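PDB 2C0H: mannan endo-1,4-beta-mannosidase from Mytilus edulis, which hydrolyses internal beta-1,4-mannosidic linkages in the backbones of mannans, galactomannans and glucomannans, but leaves mannobiose and mannotriose uncut. Local coordinates for residues N60-P74 / L106-T120. The protein carries 3 engineered substitutions. Numbering follows the deposited sequence.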
loop_
_atom_site.group_PDB
_atom_site.type_symbol
_atom_site.label_atom_id
_atom_site.label_comp_id
_atom_site.label_asym_id
_atom_site.label_seq_id
_atom_site.Cartn_x
_atom_site.Cartn_y
_atom_site.Cartn_z
ATOM N N ASN A 60 -14.599 5.571 0.696
ATOM C CA ASN A 60 -14.781 4.404 1.556
ATOM C C ASN A 60 -13.482 3.843 2.111
ATOM O O ASN A 60 -13.513 2.816 2.799
ATOM C CB ASN A 60 -15.549 3.294 0.819
ATOM C CG ASN A 60 -14.847 2.788 -0.441
ATOM O OD1 ASN A 60 -13.615 2.769 -0.543
ATOM N ND2 ASN A 60 -15.644 2.337 -1.413
ATOM N N SER A 61 -12.350 4.483 1.839
ATOM C CA SER A 61 -11.069 3.957 2.318
ATOM C C SER A 61 -9.975 5.001 2.402
ATOM O O SER A 61 -9.948 5.955 1.620
ATOM C CB SER A 61 -10.603 2.774 1.464
ATOM O OG SER A 61 -10.742 3.019 0.085
ATOM N N VAL A 62 -9.062 4.788 3.346
ATOM C CA VAL A 62 -7.931 5.683 3.600
ATOM C C VAL A 62 -6.673 4.827 3.746
ATOM O O VAL A 62 -6.722 3.797 4.434
ATOM C CB VAL A 62 -8.122 6.531 4.888
ATOM C CG1 VAL A 62 -6.932 7.429 5.141
ATOM C CG2 VAL A 62 -9.368 7.365 4.811
ATOM N N ARG A 63 -5.580 5.254 3.113
ATOM C CA ARG A 63 -4.242 4.673 3.303
ATOM C C ARG A 63 -3.450 5.582 4.252
ATOM O O ARG A 63 -3.335 6.801 4.034
ATOM C CB ARG A 63 -3.536 4.504 1.949
ATOM C CG ARG A 63 -2.091 3.991 1.955
ATOM C CD ARG A 63 -1.643 3.674 0.505
ATOM N NE ARG A 63 -0.277 3.137 0.349
ATOM C CZ ARG A 63 0.771 3.760 -0.182
ATOM N NH1 ARG A 63 0.694 5.007 -0.634
ATOM N NH2 ARG A 63 1.933 3.129 -0.276
ATOM N N VAL A 64 -2.886 4.985 5.294
ATOM C CA VAL A 64 -2.113 5.727 6.287
ATOM C C VAL A 64 -0.780 5.038 6.555
ATOM O O VAL A 64 -0.723 3.820 6.586
ATOM C CB VAL A 64 -2.908 5.897 7.592
ATOM C CG1 VAL A 64 -3.122 4.586 8.300
ATOM C CG2 VAL A 64 -2.242 6.883 8.525
ATOM N N TRP A 65 0.288 5.812 6.712
ATOM C CA TRP A 65 1.637 5.265 6.937
ATOM C C TRP A 65 1.935 5.141 8.436
ATOM O O TRP A 65 1.640 6.049 9.225
ATOM C CB TRP A 65 2.695 6.135 6.248
ATOM C CG TRP A 65 2.650 6.167 4.718
ATOM C CD1 TRP A 65 1.671 5.656 3.894
ATOM C CD2 TRP A 65 3.612 6.767 3.865
ATOM N NE1 TRP A 65 1.988 5.899 2.583
ATOM C CE2 TRP A 65 3.166 6.598 2.535
ATOM C CE3 TRP A 65 4.812 7.454 4.094
ATOM C CZ2 TRP A 65 3.903 7.073 1.436
ATOM C CZ3 TRP A 65 5.536 7.921 3.005
ATOM C CH2 TRP A 65 5.078 7.729 1.698
ATOM N N LEU A 66 2.538 4.010 8.824
ATOM C CA LEU A 66 2.730 3.643 10.221
ATOM C C LEU A 66 4.203 3.808 10.684
ATOM O O LEU A 66 4.571 4.869 11.192
ATOM C CB LEU A 66 2.194 2.212 10.458
ATOM C CG LEU A 66 2.062 1.774 11.929
ATOM C CD1 LEU A 66 0.955 2.510 12.655
ATOM C CD2 LEU A 66 1.780 0.287 12.012
ATOM N N HIS A 67 5.071 2.821 10.474
ATOM C CA HIS A 67 6.456 2.924 10.998
ATOM C C HIS A 67 7.378 3.832 10.184
ATOM O O HIS A 67 8.205 4.534 10.769
ATOM C CB HIS A 67 7.149 1.563 11.086
ATOM C CG HIS A 67 6.350 0.492 11.753
ATOM N ND1 HIS A 67 5.774 0.642 12.994
ATOM C CD2 HIS A 67 6.136 -0.794 11.390
ATOM C CE1 HIS A 67 5.193 -0.496 13.343
ATOM N NE2 HIS A 67 5.404 -1.383 12.387
ATOM N N ILE A 68 7.265 3.755 8.850
ATOM C CA ILE A 68 8.051 4.518 7.869
ATOM C C ILE A 68 9.512 4.046 7.806
ATOM O O ILE A 68 9.841 3.175 6.988
ATOM C CB ILE A 68 7.852 6.031 8.053
ATOM C CG1 ILE A 68 6.336 6.319 7.982
ATOM C CG2 ILE A 68 8.629 6.796 6.991
ATOM C CD1 ILE A 68 5.921 7.789 7.824
ATOM N N GLU A 69 10.381 4.590 8.652
ATOM C CA GLU A 69 11.768 4.102 8.748
ATOM C C GLU A 69 12.128 3.789 10.200
ATOM O O GLU A 69 13.310 3.756 10.552
ATOM C CB GLU A 69 12.762 5.145 8.207
ATOM C CG GLU A 69 12.858 5.295 6.696
ATOM C CD GLU A 69 13.954 6.291 6.299
ATOM O OE1 GLU A 69 14.965 5.884 5.695
ATOM O OE2 GLU A 69 13.816 7.489 6.629
ATOM N N GLY A 70 11.118 3.604 11.044
ATOM C CA GLY A 70 11.325 3.252 12.443
ATOM C C GLY A 70 11.680 4.404 13.359
ATOM O O GLY A 70 12.287 4.183 14.400
ATOM N N GLU A 71 11.269 5.618 13.008
ATOM C CA GLU A 71 11.516 6.805 13.850
ATOM C C GLU A 71 10.962 6.719 15.289
ATOM O O GLU A 71 11.655 7.109 16.238
ATOM C CB GLU A 71 10.937 8.063 13.172
ATOM C CG GLU A 71 11.664 8.517 11.894
ATOM C CD GLU A 71 11.088 7.985 10.581
ATOM O OE1 GLU A 71 11.142 8.728 9.568
ATOM O OE2 GLU A 71 10.617 6.828 10.533
ATOM N N SER A 72 9.718 6.254 15.451
ATOM C CA SER A 72 9.060 6.178 16.772
ATOM C C SER A 72 8.516 4.790 17.129
ATOM O O SER A 72 8.397 4.468 18.308
ATOM C CB SER A 72 7.965 7.251 16.925
ATOM O OG SER A 72 6.859 7.013 16.084
ATOM N N THR A 73 8.187 3.984 16.121
ATOM C CA THR A 73 7.708 2.606 16.305
ATOM C C THR A 73 8.299 1.726 15.188
ATOM O O THR A 73 8.604 2.209 14.114
ATOM C CB THR A 73 6.158 2.508 16.272
ATOM O OG1 THR A 73 5.683 2.761 14.938
ATOM C CG2 THR A 73 5.489 3.501 17.253
ATOM N N PRO A 74 8.524 0.425 15.444
ATOM C CA PRO A 74 8.442 -0.267 16.719
ATOM C C PRO A 74 9.639 0.075 17.602
ATOM O O PRO A 74 10.385 0.993 17.279
ATOM C CB PRO A 74 8.469 -1.735 16.285
ATOM C CG PRO A 74 9.299 -1.755 15.106
ATOM C CD PRO A 74 8.963 -0.478 14.366
ATOM N N LEU A 106 -12.850 2.036 5.483
ATOM C CA LEU A 106 -11.806 1.018 5.690
ATOM C C LEU A 106 -10.419 1.644 5.697
ATOM O O LEU A 106 -10.073 2.450 4.822
ATOM C CB LEU A 106 -11.857 -0.025 4.577
ATOM C CG LEU A 106 -13.089 -0.915 4.502
ATOM C CD1 LEU A 106 -13.095 -1.665 3.179
ATOM C CD2 LEU A 106 -13.144 -1.904 5.683
ATOM N N ILE A 107 -9.587 1.202 6.634
ATOM C CA ILE A 107 -8.229 1.701 6.755
ATOM C C ILE A 107 -7.195 0.685 6.261
ATOM O O ILE A 107 -7.253 -0.500 6.617
ATOM C CB ILE A 107 -7.920 2.074 8.252
ATOM C CG1 ILE A 107 -8.952 3.062 8.820
ATOM C CG2 ILE A 107 -6.506 2.588 8.437
ATOM C CD1 ILE A 107 -9.122 4.343 8.023
ATOM N N PHE A 108 -6.233 1.168 5.487
ATOM C CA PHE A 108 -5.075 0.378 5.061
ATOM C C PHE A 108 -3.815 0.986 5.672
ATOM O O PHE A 108 -3.484 2.131 5.388
ATOM C CB PHE A 108 -4.995 0.309 3.539
ATOM C CG PHE A 108 -6.136 -0.442 2.935
ATOM C CD1 PHE A 108 -6.013 -1.794 2.649
ATOM C CD2 PHE A 108 -7.353 0.181 2.722
ATOM C CE1 PHE A 108 -7.075 -2.502 2.137
ATOM C CE2 PHE A 108 -8.436 -0.541 2.212
ATOM C CZ PHE A 108 -8.269 -1.869 1.893
ATOM N N PHE A 109 -3.124 0.231 6.524
ATOM C CA PHE A 109 -1.900 0.690 7.161
ATOM C C PHE A 109 -0.654 0.289 6.336
ATOM O O PHE A 109 -0.480 -0.876 5.964
ATOM C CB PHE A 109 -1.763 0.099 8.575
ATOM C CG PHE A 109 -2.735 0.653 9.592
ATOM C CD1 PHE A 109 -2.544 1.921 10.128
ATOM C CD2 PHE A 109 -3.769 -0.117 10.078
ATOM C CE1 PHE A 109 -3.397 2.424 11.097
ATOM C CE2 PHE A 109 -4.636 0.385 11.041
ATOM C CZ PHE A 109 -4.443 1.652 11.556
ATOM N N THR A 110 0.214 1.254 6.038
ATOM C CA THR A 110 1.462 0.993 5.306
ATOM C C THR A 110 2.625 0.932 6.295
ATOM O O THR A 110 2.899 1.895 7.008
ATOM C CB THR A 110 1.749 2.090 4.256
ATOM O OG1 THR A 110 0.622 2.202 3.393
ATOM C CG2 THR A 110 2.935 1.764 3.421
ATOM N N LEU A 111 3.322 -0.193 6.343
ATOM C CA LEU A 111 4.316 -0.413 7.387
ATOM C C LEU A 111 5.592 0.431 7.190
ATOM O O LEU A 111 5.947 1.184 8.098
ATOM C CB LEU A 111 4.685 -1.913 7.452
ATOM C CG LEU A 111 3.540 -2.851 7.824
ATOM C CD1 LEU A 111 4.102 -4.273 7.758
ATOM C CD2 LEU A 111 2.926 -2.564 9.164
ATOM N N TRP A 112 6.243 0.296 6.035
ATOM C CA TRP A 112 7.567 0.896 5.743
ATOM C C TRP A 112 7.558 1.802 4.519
ATOM O O TRP A 112 6.627 1.772 3.718
ATOM C CB TRP A 112 8.617 -0.197 5.536
ATOM C CG TRP A 112 8.617 -1.218 6.632
ATOM C CD1 TRP A 112 8.133 -2.498 6.556
ATOM C CD2 TRP A 112 9.107 -1.057 7.965
ATOM N NE1 TRP A 112 8.294 -3.125 7.744
ATOM C CE2 TRP A 112 8.886 -2.273 8.635
ATOM C CE3 TRP A 112 9.699 0.006 8.667
ATOM C CZ2 TRP A 112 9.255 -2.474 9.973
ATOM C CZ3 TRP A 112 10.059 -0.193 10.004
ATOM C CH2 TRP A 112 9.833 -1.431 10.634
ATOM N N ASN A 113 8.616 2.597 4.367
ATOM C CA ASN A 113 8.782 3.480 3.198
ATOM C C ASN A 113 10.177 3.360 2.562
ATOM O O ASN A 113 11.198 3.533 3.243
ATOM C CB ASN A 113 8.548 4.925 3.641
ATOM C CG ASN A 113 8.618 5.909 2.492
ATOM O OD1 ASN A 113 8.382 5.563 1.341
ATOM N ND2 ASN A 113 8.945 7.157 2.817
ATOM N N GLY A 114 10.221 3.131 1.249
ATOM C CA GLY A 114 11.463 3.050 0.482
ATOM C C GLY A 114 11.748 4.235 -0.440
ATOM O O GLY A 114 12.699 4.200 -1.218
ATOM N N ALA A 115 10.937 5.290 -0.353
ATOM C CA ALA A 115 11.030 6.421 -1.299
ATOM C C ALA A 115 12.017 7.511 -0.878
ATOM O O ALA A 115 12.390 8.372 -1.685
ATOM C CB ALA A 115 9.649 7.036 -1.521
ATOM N N VAL A 116 12.428 7.488 0.380
ATOM C CA VAL A 116 13.350 8.473 0.909
ATOM C C VAL A 116 14.225 7.791 1.942
ATOM O O VAL A 116 13.784 6.871 2.624
ATOM C CB VAL A 116 12.605 9.696 1.487
ATOM C CG1 VAL A 116 11.912 9.370 2.799
ATOM C CG2 VAL A 116 13.569 10.891 1.626
ATOM N N LYS A 117 15.470 8.233 2.014
ATOM C CA LYS A 117 16.453 7.696 2.930
ATOM C C LYS A 117 16.859 8.834 3.869
ATOM O O LYS A 117 17.527 9.777 3.437
ATOM C CB LYS A 117 17.646 7.185 2.119
ATOM C CG LYS A 117 18.742 6.501 2.907
ATOM C CD LYS A 117 19.845 6.014 1.986
ATOM C CE LYS A 117 20.931 5.245 2.744
ATOM N NZ LYS A 117 21.849 6.141 3.493
ATOM N N GLN A 118 16.434 8.754 5.132
ATOM C CA GLN A 118 16.730 9.780 6.144
ATOM C C GLN A 118 17.554 9.201 7.309
ATOM O O GLN A 118 18.140 8.124 7.173
ATOM C CB GLN A 118 15.431 10.439 6.618
ATOM C CG GLN A 118 14.547 10.879 5.455
ATOM C CD GLN A 118 13.483 11.870 5.851
ATOM O OE1 GLN A 118 12.542 11.543 6.572
ATOM N NE2 GLN A 118 13.616 13.101 5.359
ATOM N N SER A 119 17.615 9.918 8.431
ATOM C CA SER A 119 18.608 9.642 9.479
ATOM C C SER A 119 18.414 8.363 10.287
ATOM O O SER A 119 19.373 7.892 10.914
ATOM C CB SER A 119 18.719 10.827 10.449
ATOM O OG SER A 119 17.528 11.013 11.183
ATOM N N THR A 120 17.213 7.793 10.282
ATOM C CA THR A 120 17.024 6.506 10.956
ATOM C C THR A 120 16.955 5.348 9.958
ATOM O O THR A 120 16.515 4.256 10.314
ATOM C CB THR A 120 15.783 6.494 11.885
ATOM O OG1 THR A 120 14.574 6.508 11.106
ATOM C CG2 THR A 120 15.794 7.690 12.811
HETATM O O HOH W 1 14.374 8.351 9.443
#
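E69 holds the Q118 amide between its two carboxylate oxygens: Q118 N donates to E69 OE1 and OE2, 3.3 Å from each, both through syn lone pairs, though straighter toward OE1 (167°). The chain reaches that far because it runs extended beyond CG (chi2 -176°). H121 ND1 bonds OE1 as well, and a water donates to OE2 while accepting from T120 N. With an alanine here, Q118 N and H121 are likely to lose their acceptor and the water its OE2 partner, leaving the loop less firmly held at Q118.

Behind these loops, strands 61-68 and 106-113 pair in parallel as neighbours in the TIM barrel, with V62 N, V64 N and L66 N alternating with F108 N and T110 N as donors. A beta bulge past W65 shifts the register by one; there I68 N bonds L111 O, and H67 N reaches the same oxygen weakly. H67 lays CD2 over one face of the W112 ring, 3.8 Å from W112 CZ2, the planes 43° apart. H67 ND1 donates to T73 OG1 at 2.9 Å, in the imidazole plane, and Y137 bonds NE2, fixing the ring's rotation. On the face turned to the surrounding helices, V64 CG1 presses on F109 CD1 at 3.3 Å.

R63, W65 and T110 occupy the opposite face. T110 CB sits 3.6 Å from CD1 of W65, a probable substrate-binding residue. R63 forms salt bridges with D159 and E294, the probable nucleophile, and also bonds N25 through NH1 and N162 through NH2; gripped by all four, its guanidinium probably positions the E294 carboxylate.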